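Local atomic coordinates of MIP07328p (PDB entry 6FKK), a protein that acts as an axon guidance cue of the semaphorin family, probably a chemorepellent that signals by binding semaphorin receptors on other cells. Residues A[194-199]-A[210-215]; A[226-231]-A[252-257]. All blocks are in the same frame, centred on the assembly; numbering follows the deposited sequence.

Interaction 1: residues A[194-199]-A[210-215]. With NAG (2-acetamido-2-deoxy-beta-D-glucopyranose), chain E.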
loop_
_atom_site.group_PDB
_atom_site.type_symbol
_atom_site.label_atom_id
_atom_site.label_comp_id
_atom_site.label_asym_id
_atom_site.label_seq_id
_atom_site.Cartn_x
_atom_site.Cartn_y
_atom_site.Cartn_z
ATOM N N GLN A 194 -9.986 14.657 -8.156
ATOM C CA GLN A 194 -10.768 13.685 -7.397
ATOM C C GLN A 194 -9.954 12.442 -7.028
ATOM O O GLN A 194 -10.319 11.320 -7.406
ATOM C CB GLN A 194 -12.026 13.294 -8.160
ATOM C CG GLN A 194 -12.899 14.466 -8.572
ATOM C CD GLN A 194 -14.243 14.025 -9.118
ATOM O OE1 GLN A 194 -14.789 13.003 -8.703
ATOM N NE2 GLN A 194 -14.784 14.796 -10.057
ATOM N N PRO A 195 -8.863 12.596 -6.283
ATOM C CA PRO A 195 -7.992 11.453 -6.008
ATOM C C PRO A 195 -8.454 10.632 -4.815
ATOM O O PRO A 195 -9.044 11.142 -3.860
ATOM C CB PRO A 195 -6.642 12.114 -5.720
ATOM C CG PRO A 195 -7.021 13.400 -5.068
ATOM C CD PRO A 195 -8.318 13.841 -5.713
ATOM N N ASP A 196 -8.174 9.333 -4.889
ATOM C CA ASP A 196 -8.336 8.407 -3.773
ATOM C C ASP A 196 -6.953 7.864 -3.441
ATOM O O ASP A 196 -6.379 7.099 -4.223
ATOM C CB ASP A 196 -9.308 7.276 -4.115
ATOM C CG ASP A 196 -10.734 7.762 -4.309
ATOM O OD1 ASP A 196 -10.979 8.981 -4.187
ATOM O OD2 ASP A 196 -11.614 6.920 -4.585
ATOM N N PHE A 197 -6.414 8.269 -2.295
ATOM C CA PHE A 197 -5.051 7.914 -1.932
ATOM C C PHE A 197 -4.992 6.514 -1.334
ATOM O O PHE A 197 -5.910 6.072 -0.636
ATOM C CB PHE A 197 -4.478 8.931 -0.946
ATOM C CG PHE A 197 -4.433 10.333 -1.484
ATOM C CD1 PHE A 197 -3.338 10.775 -2.206
ATOM C CD2 PHE A 197 -5.487 11.206 -1.271
ATOM C CE1 PHE A 197 -3.292 12.063 -2.705
ATOM C CE2 PHE A 197 -5.447 12.496 -1.768
ATOM C CZ PHE A 197 -4.349 12.925 -2.486
ATOM N N VAL A 198 -3.894 5.814 -1.616
ATOM C CA VAL A 198 -3.703 4.444 -1.153
ATOM C C VAL A 198 -2.438 4.262 -0.330
ATOM O O VAL A 198 -2.255 3.184 0.256
ATOM C CB VAL A 198 -3.708 3.441 -2.329
ATOM C CG1 VAL A 198 -4.940 3.634 -3.204
ATOM C CG2 VAL A 198 -2.432 3.570 -3.144
ATOM N N GLY A 199 -1.556 5.257 -0.263
ATOM C CA GLY A 199 -0.351 5.111 0.533
ATOM C C GLY A 199 0.658 6.229 0.384
ATOM O O GLY A 199 0.610 7.007 -0.574
ATOM N N PHE A 210 0.902 7.608 -3.402
ATOM C CA PHE A 210 0.305 6.737 -4.404
ATOM C C PHE A 210 -1.208 6.873 -4.343
ATOM O O PHE A 210 -1.799 6.779 -3.262
ATOM C CB PHE A 210 0.727 5.282 -4.188
ATOM C CG PHE A 210 2.204 5.051 -4.348
ATOM C CD1 PHE A 210 3.075 5.292 -3.297
ATOM C CD2 PHE A 210 2.723 4.603 -5.552
ATOM C CE1 PHE A 210 4.433 5.086 -3.442
ATOM C CE2 PHE A 210 4.080 4.394 -5.702
ATOM C CZ PHE A 210 4.936 4.635 -4.646
ATOM N N PHE A 211 -1.830 7.095 -5.500
ATOM C CA PHE A 211 -3.262 7.349 -5.551
ATOM C C PHE A 211 -3.760 7.127 -6.972
ATOM O O PHE A 211 -2.978 7.011 -7.918
ATOM C CB PHE A 211 -3.593 8.770 -5.082
ATOM C CG PHE A 211 -2.993 9.851 -5.940
ATOM C CD1 PHE A 211 -1.699 10.294 -5.714
ATOM C CD2 PHE A 211 -3.725 10.428 -6.966
ATOM C CE1 PHE A 211 -1.144 11.288 -6.500
ATOM C CE2 PHE A 211 -3.177 11.423 -7.754
ATOM C CZ PHE A 211 -1.885 11.854 -7.520
ATOM N N ARG A 212 -5.083 7.069 -7.103
ATOM C CA ARG A 212 -5.759 7.032 -8.388
ATOM C C ARG A 212 -6.613 8.284 -8.526
ATOM O O ARG A 212 -7.137 8.804 -7.536
ATOM C CB ARG A 212 -6.625 5.775 -8.532
ATOM C CG ARG A 212 -7.675 5.620 -7.447
ATOM C CD ARG A 212 -8.425 4.302 -7.586
ATOM N NE ARG A 212 -9.470 4.157 -6.575
ATOM C CZ ARG A 212 -9.278 3.616 -5.376
ATOM N NH1 ARG A 212 -8.077 3.167 -5.038
ATOM N NH2 ARG A 212 -10.284 3.523 -4.516
ATOM N N GLU A 213 -6.741 8.775 -9.755
ATOM C CA GLU A 213 -7.434 10.034 -9.989
ATOM C C GLU A 213 -7.974 10.052 -11.411
ATOM O O GLU A 213 -7.615 9.218 -12.245
ATOM C CB GLU A 213 -6.509 11.231 -9.755
ATOM C CG GLU A 213 -5.381 11.336 -10.770
ATOM C CD GLU A 213 -4.679 12.680 -10.733
ATOM O OE1 GLU A 213 -3.579 12.793 -11.314
ATOM O OE2 GLU A 213 -5.229 13.624 -10.124
ATOM N N LEU A 214 -8.842 11.026 -11.673
ATOM C CA LEU A 214 -9.349 11.242 -13.018
ATOM C C LEU A 214 -8.246 11.781 -13.920
ATOM O O LEU A 214 -7.287 12.409 -13.464
ATOM C CB LEU A 214 -10.529 12.213 -12.998
ATOM C CG LEU A 214 -11.764 11.744 -12.226
ATOM C CD1 LEU A 214 -12.856 12.805 -12.259
ATOM C CD2 LEU A 214 -12.274 10.418 -12.776
ATOM N N SER A 215 -8.392 11.532 -15.217
ATOM C CA SER A 215 -7.354 11.839 -16.190
ATOM C C SER A 215 -7.718 13.082 -16.986
ATOM O O SER A 215 -8.854 13.223 -17.450
ATOM C CB SER A 215 -7.136 10.665 -17.142
ATOM O OG SER A 215 -6.203 11.012 -18.150
HETATM C C1 NAG E . -11.940 10.737 -0.479
HETATM C C2 NAG E . -13.453 11.028 -0.452
HETATM C C3 NAG E . -13.927 11.644 -1.770
HETATM C C4 NAG E . -13.059 12.831 -2.161
HETATM C C5 NAG E . -11.602 12.397 -2.201
HETATM C C6 NAG E . -10.657 13.525 -2.547
HETATM C C7 NAG E . -14.283 8.750 -0.936
HETATM C C8 NAG E . -15.126 7.618 -0.432
HETATM N N2 NAG E . -14.216 9.828 -0.141
HETATM O O3 NAG E . -15.280 12.062 -1.627
HETATM O O4 NAG E . -13.445 13.320 -3.440
HETATM O O5 NAG E . -11.222 11.910 -0.907
HETATM O O6 NAG E . -11.233 14.411 -3.497
HETATM O O7 NAG E . -13.691 8.687 -2.011
#

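Interaction 2: residues A[226-231]-A[252-257]. With NAG (2-acetamido-2-deoxy-beta-D-glucopyranose), chain B.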
loop_
_atom_site.group_PDB
_atom_site.type_symbol
_atom_site.label_atom_id
_atom_site.label_comp_id
_atom_site.label_asym_id
_atom_site.label_seq_id
_atom_site.Cartn_x
_atom_site.Cartn_y
_atom_site.Cartn_z
ATOM N N TYR A 226 -6.664 6.945 -13.755
ATOM C CA TYR A 226 -5.273 6.539 -13.880
ATOM C C TYR A 226 -4.630 6.495 -12.501
ATOM O O TYR A 226 -5.013 7.240 -11.594
ATOM C CB TYR A 226 -4.480 7.493 -14.788
ATOM C CG TYR A 226 -4.810 7.385 -16.262
ATOM C CD1 TYR A 226 -5.454 6.266 -16.773
ATOM C CD2 TYR A 226 -4.467 8.400 -17.143
ATOM C CE1 TYR A 226 -5.756 6.167 -18.120
ATOM C CE2 TYR A 226 -4.763 8.309 -18.492
ATOM C CZ TYR A 226 -5.407 7.191 -18.975
ATOM O OH TYR A 226 -5.702 7.098 -20.317
ATOM N N SER A 227 -3.646 5.614 -12.348
ATOM C CA SER A 227 -2.898 5.486 -11.107
ATOM C C SER A 227 -1.607 6.288 -11.203
ATOM O O SER A 227 -0.916 6.252 -12.225
ATOM C CB SER A 227 -2.590 4.020 -10.803
ATOM O OG SER A 227 -3.783 3.263 -10.711
ATOM N N ARG A 228 -1.285 7.013 -10.134
ATOM C CA ARG A 228 -0.166 7.943 -10.140
ATOM C C ARG A 228 0.736 7.709 -8.938
ATOM O O ARG A 228 0.299 7.221 -7.892
ATOM C CB ARG A 228 -0.639 9.404 -10.112
ATOM C CG ARG A 228 -1.788 9.737 -11.046
ATOM C CD ARG A 228 -1.327 9.948 -12.474
ATOM N NE ARG A 228 -2.286 10.757 -13.220
ATOM C CZ ARG A 228 -2.201 11.010 -14.520
ATOM N NH1 ARG A 228 -1.198 10.510 -15.228
ATOM N NH2 ARG A 228 -3.119 11.759 -15.115
ATOM N N VAL A 229 2.004 8.073 -9.101
ATOM C CA VAL A 229 2.922 8.273 -7.989
ATOM C C VAL A 229 3.371 9.727 -8.026
ATOM O O VAL A 229 3.770 10.234 -9.080
ATOM C CB VAL A 229 4.126 7.310 -8.038
ATOM C CG1 VAL A 229 4.848 7.388 -9.379
ATOM C CG2 VAL A 229 5.084 7.600 -6.892
ATOM N N ALA A 230 3.267 10.406 -6.888
ATOM C CA ALA A 230 3.662 11.799 -6.772
ATOM C C ALA A 230 4.699 11.938 -5.667
ATOM O O ALA A 230 4.787 11.103 -4.764
ATOM C CB ALA A 230 2.455 12.702 -6.490
ATOM N N ARG A 231 5.496 13.003 -5.747
ATOM C CA ARG A 231 6.565 13.215 -4.782
ATOM C C ARG A 231 6.664 14.692 -4.430
ATOM O O ARG A 231 6.248 15.568 -5.193
ATOM C CB ARG A 231 7.916 12.708 -5.306
ATOM C CG ARG A 231 8.696 13.706 -6.144
ATOM C CD ARG A 231 10.020 13.109 -6.583
ATOM N NE ARG A 231 10.861 14.075 -7.283
ATOM C CZ ARG A 231 12.049 13.785 -7.804
ATOM N NH1 ARG A 231 12.531 12.555 -7.705
ATOM N NH2 ARG A 231 12.753 14.721 -8.425
ATOM N N LYS A 252 4.241 14.405 -10.451
ATOM C CA LYS A 252 3.589 13.104 -10.457
ATOM C C LYS A 252 3.809 12.423 -11.800
ATOM O O LYS A 252 4.019 13.076 -12.826
ATOM C CB LYS A 252 2.087 13.206 -10.163
ATOM C CG LYS A 252 1.295 14.051 -11.147
ATOM C CD LYS A 252 -0.176 14.081 -10.759
ATOM C CE LYS A 252 -0.997 14.932 -11.714
ATOM N NZ LYS A 252 -2.434 14.973 -11.321
ATOM N N ALA A 253 3.756 11.095 -11.775
ATOM C CA ALA A 253 3.912 10.279 -12.968
ATOM C C ALA A 253 2.906 9.142 -12.920
ATOM O O ALA A 253 2.488 8.709 -11.842
ATOM C CB ALA A 253 5.335 9.723 -13.092
ATOM N N ARG A 254 2.512 8.667 -14.096
ATOM C CA ARG A 254 1.571 7.561 -14.179
ATOM C C ARG A 254 2.280 6.242 -13.904
ATOM O O ARG A 254 3.435 6.047 -14.292
ATOM C CB ARG A 254 0.909 7.520 -15.556
ATOM C CG ARG A 254 -0.112 6.405 -15.704
ATOM C CD ARG A 254 -0.636 6.300 -17.122
ATOM N NE ARG A 254 -1.609 5.219 -17.250
ATOM C CZ ARG A 254 -2.182 4.860 -18.394
ATOM N NH1 ARG A 254 -1.881 5.497 -19.517
ATOM N NH2 ARG A 254 -3.057 3.863 -18.413
ATOM N N LEU A 255 1.584 5.341 -13.218
ATOM C CA LEU A 255 2.064 3.982 -13.027
ATOM C C LEU A 255 1.520 3.094 -14.139
ATOM O O LEU A 255 0.350 3.200 -14.518
ATOM C CB LEU A 255 1.643 3.446 -11.660
ATOM C CG LEU A 255 2.256 4.149 -10.449
ATOM C CD1 LEU A 255 1.680 3.576 -9.169
ATOM C CD2 LEU A 255 3.768 4.005 -10.465
ATOM N N ASN A 256 2.377 2.223 -14.665
ATOM C CA ASN A 256 2.051 1.382 -15.813
ATOM C C ASN A 256 2.029 -0.072 -15.354
ATOM O O ASN A 256 3.073 -0.728 -15.285
ATOM C CB ASN A 256 3.056 1.599 -16.943
ATOM C CG ASN A 256 2.683 0.865 -18.223
ATOM O OD1 ASN A 256 1.986 -0.150 -18.202
ATOM N ND2 ASN A 256 3.155 1.382 -19.350
ATOM N N CYS A 257 0.836 -0.571 -15.051
ATOM C CA CYS A 257 0.615 -1.978 -14.731
ATOM C C CYS A 257 -0.267 -2.550 -15.835
ATOM O O CYS A 257 -1.493 -2.416 -15.795
ATOM C CB CYS A 257 -0.024 -2.137 -13.356
ATOM S SG CYS A 257 -0.216 -3.855 -12.827
HETATM C C1 NAG B . 2.861 0.752 -20.610
HETATM C C2 NAG B . 2.965 1.726 -21.775
HETATM C C3 NAG B . 2.643 1.020 -23.094
HETATM C C4 NAG B . 3.425 -0.285 -23.238
HETATM C C5 NAG B . 3.325 -1.122 -21.966
HETATM C C6 NAG B . 4.208 -2.348 -21.990
HETATM C C7 NAG B . 2.511 4.088 -21.266
HETATM C C8 NAG B . 1.452 5.136 -21.105
HETATM N N2 NAG B . 2.079 2.862 -21.578
HETATM O O3 NAG B . 2.958 1.921 -24.150
HETATM O O4 NAG B . 2.876 -1.088 -24.280
HETATM O O5 NAG B . 3.719 -0.345 -20.831
HETATM O O6 NAG B . 5.579 -2.001 -22.125
HETATM O O7 NAG B . 3.703 4.341 -21.121
#

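Interaction 1: residues A[194-199]-A[210-215]
Asp196 and Arg212 face each other as a hydrogen-bonded antiparallel pair, joined by Asp196 N to Arg212 O (2.9 Å) and, in return, Arg212 N to Asp196 O (3.2 Å). The Arg212 side chain can be followed outward. From CB, CG takes the place between the backbone N and the carbonyl carbon (chi1 57°), which lays it near Asp196 O and CB. CD continues an extended chain, and NE and CZ then pass close to Asp196 CB, which sits over one face of the guanidinium. At the tip NH1 touches Val198 CG1, while NH2 is 3.6 Å from Asp196 OD2. That salt bridge is long: the oxygen lies well out of the guanidinium plane, and the carboxylate is turned 79° against it, so the attraction is one of charge without a directed N-H. On the other face of the hairpin Phe197 and Phe211 lie side by side, their ring centroids 5.2 Å apart and planes at 53°, and Pro195 CB packs on Phe211 CD2 at 3.6 Å. A classic beta bulge follows, with Val198 and Gly199 both opposite Phe210: Phe210 O takes Val198 N at 2.8 Å and, weakly, Gly199 N, and Phe210 N returns a bond to Gly199 O. The N-acetylglucosamine of the glycan on Asn152 lies beside the strand, its C6 3.2 Å from Pro195 O. In this hairpin of the Sema domain, backbone bonds therefore set the register; Phe197, Phe211 and Pro195 meet through apolar atoms, and the Asp196-Arg212 pair adds a long, undirected charge attraction to the backbone ladder, with Arg212 NH1 weakly hydrogen-bonded to Ile270 O.

Interaction 2: residues A[226-231]-A[252-257]
An extended Arg254, with CG opposite the backbone N across CA-CB (chi1 -179°), and a Tyr226 whose CG lies beside its own N (chi1 -72°) bring guanidinium and ring together. The planes are 15° apart, and Arg254 CZ stands over the face of the ring, 3.9 Å from the Tyr226 centroid: a stacked cation-pi pair. Arg254 NH2 approaches Tyr226 CE1 most closely and also forms a salt bridge with Asp268, which helps fix its rotation. Arg228 bends at chi2 and puts NH1 3.7 Å from Arg254 CB, with that CB at its guanidinium edge; Glu213 and Glu217 pair with this arginine. On the opposite face Val229 CG1 meets Leu255 CD2 at 3.7 Å. Three backbone bonds set the antiparallel register: Leu255 N to Ser227 O (2.8 Å), Val229 N to Ala253 O (2.9 Å) and Ala253 N to Val229 O (2.8 Å). Beyond them Asn256 ND2 carries N-acetylglucosamine, and Cys257 is disulfide-bonded to Cys302. Strand 225-233 lies in the Sema-domain sheet between strands 206-214 and 251-259, while Leu255 packs on Ile270 of strand 265-279.

From the N terminus, strand 196-203 turns directly into strand 206-214, and interaction 1 closes this short hairpin. The chain then passes to strand 225-233 and, after a longer excursion, returns as strand 251-259, where interaction 2 closes the second loop. The contacts run in series, neither nested nor crossed, with centres about 9 Å apart. Strands 206-214 and 225-233 are sheet neighbours, joined where Phe211 O meets Arg228 N in a probable hydrogen bond. Glu213 of interaction 1 also forms a salt bridge with Lys252 of interaction 2, so four successive strands of the Sema propeller domain are tied together.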